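Local structure of putative flavoprotein decarboxylase (Streptomyces olivoviridis, 6JLS) at residues A[17-22]-A[45-50]. The protein binds FMN and acts as a cysteine decarboxylase in the biosynthesis of the natural product thioviridamide. Sequence-based numbering, arbitrary orientation.
Sequences LTLTMC and GRLHVA
Gly45 opens the pairing with Leu17: its N gives a weak hydrogen bond to Leu17 O, which also takes a nearly straight one (171°) from Arg46 N. Arg46 hands its O to Leu19 N and rests its CB 3.5 Å from Thr18 OG1; only the foot of this long chain packs here, and its charged end, at an exposed position, leads away. Leu47 faces the other side of the sheet, its CD1 3.4 Å from Leu19 O and 3.8 Å from Leu19 CD2. Helix 32-40 covers both leucines, which suits branched apolar chains. His48 returns to the face of Thr18 and Thr20, its backbone N bonded to Leu19 O and its O to Met21 N (2.7 Å). Its flat ring suits this place, meeting Thr18 CG2 and Thr20 OG1 at the edge while ND1 is hydrogen-bonded to Ser71 N; the buried NE2 finds no partner, and Thr20 OG1 is satisfied by Ser93. Val49 sets CG2 3.5 Å from Met21 CE; the flexible thioether chain of Met21 bends at chi3 (24°), bringing the same methyl to Leu47 CD1. Ala50 donates N to Met21 O, its small methyl packing against helix 117-124 beside Cys22, whose side chain lies about 9 Å from the FMN. Parallel strands 18-23 and 46-51, joined through helix 32-40, form a beta-alpha-beta unit of the Rossmann-like flavoprotein fold, with FMN bound beyond their C-terminal ends.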
ATOM      1  N   LEU A  17      35.658  16.351 -22.104  1.00 62.75           N
ATOM      2  CA  LEU A  17      35.147  16.919 -20.867  1.00 52.45           C
ATOM      3  C   LEU A  17      34.035  16.059 -20.276  1.00 52.99           C
ATOM      4  O   LEU A  17      33.219  15.483 -21.003  1.00 50.88           O
ATOM      5  CB  LEU A  17      34.631  18.336 -21.117  1.00 44.07           C
ATOM      6  CG  LEU A  17      35.676  19.319 -21.649  1.00 52.55           C
ATOM      7  CD1 LEU A  17      35.094  20.722 -21.804  1.00 53.88           C
ATOM      8  CD2 LEU A  17      36.878  19.332 -20.720  1.00 53.79           C
ATOM      9  N   THR A  18      34.013  15.978 -18.951  1.00 51.84           N
ATOM     10  CA  THR A  18      32.908  15.405 -18.193  1.00 51.57           C
ATOM     11  C   THR A  18      32.173  16.541 -17.492  1.00 51.55           C
ATOM     12  O   THR A  18      32.741  17.192 -16.607  1.00 61.56           O
ATOM     13  CB  THR A  18      33.413  14.389 -17.165  1.00 49.22           C
ATOM     14  OG1 THR A  18      34.037  13.291 -17.836  1.00 55.10           O
ATOM     15  CG2 THR A  18      32.269  13.871 -16.314  1.00 39.56           C
ATOM     16  N   LEU A  19      30.923  16.777 -17.877  1.00 42.58           N
ATOM     17  CA  LEU A  19      30.126  17.839 -17.280  1.00 43.07           C
ATOM     18  C   LEU A  19      28.920  17.266 -16.545  1.00 44.51           C
ATOM     19  O   LEU A  19      28.185  16.431 -17.087  1.00 47.40           O
ATOM     20  CB  LEU A  19      29.652  18.836 -18.341  1.00 43.95           C
ATOM     21  CG  LEU A  19      28.906  20.045 -17.772  1.00 47.47           C
ATOM     22  CD1 LEU A  19      29.335  21.317 -18.468  1.00 50.58           C
ATOM     23  CD2 LEU A  19      27.393  19.879 -17.865  1.00 54.76           C
ATOM     24  N   THR A  20      28.701  17.730 -15.323  1.00 39.48           N
ATOM     25  CA  THR A  20      27.531  17.348 -14.546  1.00 38.16           C
ATOM     26  C   THR A  20      26.577  18.531 -14.452  1.00 38.04           C
ATOM     27  O   THR A  20      26.958  19.613 -13.989  1.00 40.31           O
ATOM     28  CB  THR A  20      27.928  16.859 -13.156  1.00 39.19           C
ATOM     29  OG1 THR A  20      28.702  15.654 -13.287  1.00 46.36           O
ATOM     30  CG2 THR A  20      26.695  16.576 -12.314  1.00 26.63           C
ATOM     31  N   MET A  21      25.341  18.304 -14.889  1.00 35.60           N
ATOM     32  CA  MET A  21      24.250  19.268 -14.887  1.00 29.90           C
ATOM     33  C   MET A  21      23.299  18.964 -13.726  1.00 34.00           C
ATOM     34  O   MET A  21      22.823  17.827 -13.589  1.00 36.19           O
ATOM     35  CB  MET A  21      23.528  19.179 -16.236  1.00 26.06           C
ATOM     36  CG  MET A  21      22.215  19.908 -16.353  1.00 49.59           C
ATOM     37  SD  MET A  21      21.556  19.859 -18.061  1.00 55.50           S
ATOM     38  CE  MET A  21      22.342  18.399 -18.708  1.00 45.05           C
ATOM     39  N   CYS A  22      23.022  19.961 -12.887  1.00 34.09           N
ATOM     40  CA  CYS A  22      22.103  19.784 -11.766  1.00 28.98           C
ATOM     41  C   CYS A  22      20.828  20.590 -11.977  1.00 32.70           C
ATOM     42  O   CYS A  22      20.871  21.743 -12.418  1.00 30.10           O
ATOM     43  CB  CYS A  22      22.744  20.188 -10.434  1.00 34.88           C
ATOM     44  SG  CYS A  22      24.176  19.207  -9.893  1.00 37.56           S
ATOM     45  N   GLY A  45      31.879  15.112 -23.830  1.00 62.39           N
ATOM     46  CA  GLY A  45      32.204  13.701 -23.838  1.00 53.13           C
ATOM     47  C   GLY A  45      31.362  12.870 -22.895  1.00 56.28           C
ATOM     48  O   GLY A  45      30.741  11.898 -23.324  1.00 64.31           O
ATOM     49  N   ARG A  46      31.353  13.221 -21.609  1.00 51.08           N
ATOM     50  CA  ARG A  46      30.487  12.598 -20.618  1.00 46.46           C
ATOM     51  C   ARG A  46      29.552  13.652 -20.064  1.00 55.04           C
ATOM     52  O   ARG A  46      29.997  14.729 -19.657  1.00 56.47           O
ATOM     53  CB  ARG A  46      31.266  11.987 -19.462  1.00 52.29           C
ATOM     54  CG  ARG A  46      31.947  10.714 -19.792  1.00 71.36           C
ATOM     55  CD  ARG A  46      31.381   9.575 -18.985  1.00 80.20           C
ATOM     56  NE  ARG A  46      31.878   8.308 -19.506  1.00 88.79           N
ATOM     57  CZ  ARG A  46      31.252   7.597 -20.439  1.00 86.72           C
ATOM     58  NH1 ARG A  46      30.101   8.023 -20.937  1.00 79.06           N
ATOM     59  NH2 ARG A  46      31.771   6.458 -20.869  1.00 92.12           N
ATOM     60  N   LEU A  47      28.267  13.334 -20.026  1.00 51.25           N
ATOM     61  CA  LEU A  47      27.268  14.198 -19.425  1.00 44.17           C
ATOM     62  C   LEU A  47      26.596  13.435 -18.300  1.00 47.27           C
ATOM     63  O   LEU A  47      26.169  12.296 -18.500  1.00 44.81           O
ATOM     64  CB  LEU A  47      26.239  14.638 -20.456  1.00 48.58           C
ATOM     65  CG  LEU A  47      25.153  15.584 -19.968  1.00 49.44           C
ATOM     66  CD1 LEU A  47      25.776  16.889 -19.489  1.00 47.44           C
ATOM     67  CD2 LEU A  47      24.185  15.811 -21.115  1.00 47.31           C
ATOM     68  N   HIS A  48      26.536  14.047 -17.114  1.00 48.59           N
ATOM     69  CA  HIS A  48      25.741  13.542 -15.998  1.00 39.37           C
ATOM     70  C   HIS A  48      24.671  14.554 -15.616  1.00 38.89           C
ATOM     71  O   HIS A  48      24.861  15.767 -15.760  1.00 41.91           O
ATOM     72  CB  HIS A  48      26.592  13.268 -14.766  1.00 42.38           C
ATOM     73  CG  HIS A  48      27.729  12.331 -15.003  1.00 46.82           C
ATOM     74  ND1 HIS A  48      27.548  10.982 -15.223  1.00 47.44           N
ATOM     75  CD2 HIS A  48      29.064  12.540 -15.014  1.00 45.85           C
ATOM     76  CE1 HIS A  48      28.724  10.404 -15.373  1.00 47.27           C
ATOM     77  NE2 HIS A  48      29.661  11.327 -15.249  1.00 51.04           N
ATOM     78  N   VAL A  49      23.557  14.058 -15.085  1.00 35.00           N
ATOM     79  CA  VAL A  49      22.459  14.908 -14.639  1.00 36.61           C
ATOM     80  C   VAL A  49      22.010  14.435 -13.269  1.00 41.41           C
ATOM     81  O   VAL A  49      21.864  13.227 -13.043  1.00 39.19           O
ATOM     82  CB  VAL A  49      21.272  14.899 -15.621  1.00 42.92           C
ATOM     83  CG1 VAL A  49      20.157  15.792 -15.101  1.00 37.48           C
ATOM     84  CG2 VAL A  49      21.720  15.376 -16.980  1.00 54.38           C
ATOM     85  N   ALA A  50      21.819  15.385 -12.353  1.00 34.62           N
ATOM     86  CA  ALA A  50      21.302  15.116 -11.021  1.00 33.92           C
ATOM     87  C   ALA A  50      20.125  16.043 -10.767  1.00 35.29           C
ATOM     88  O   ALA A  50      20.125  17.196 -11.224  1.00 29.69           O
ATOM     89  CB  ALA A  50      22.369  15.339  -9.949  1.00 30.82           C
TER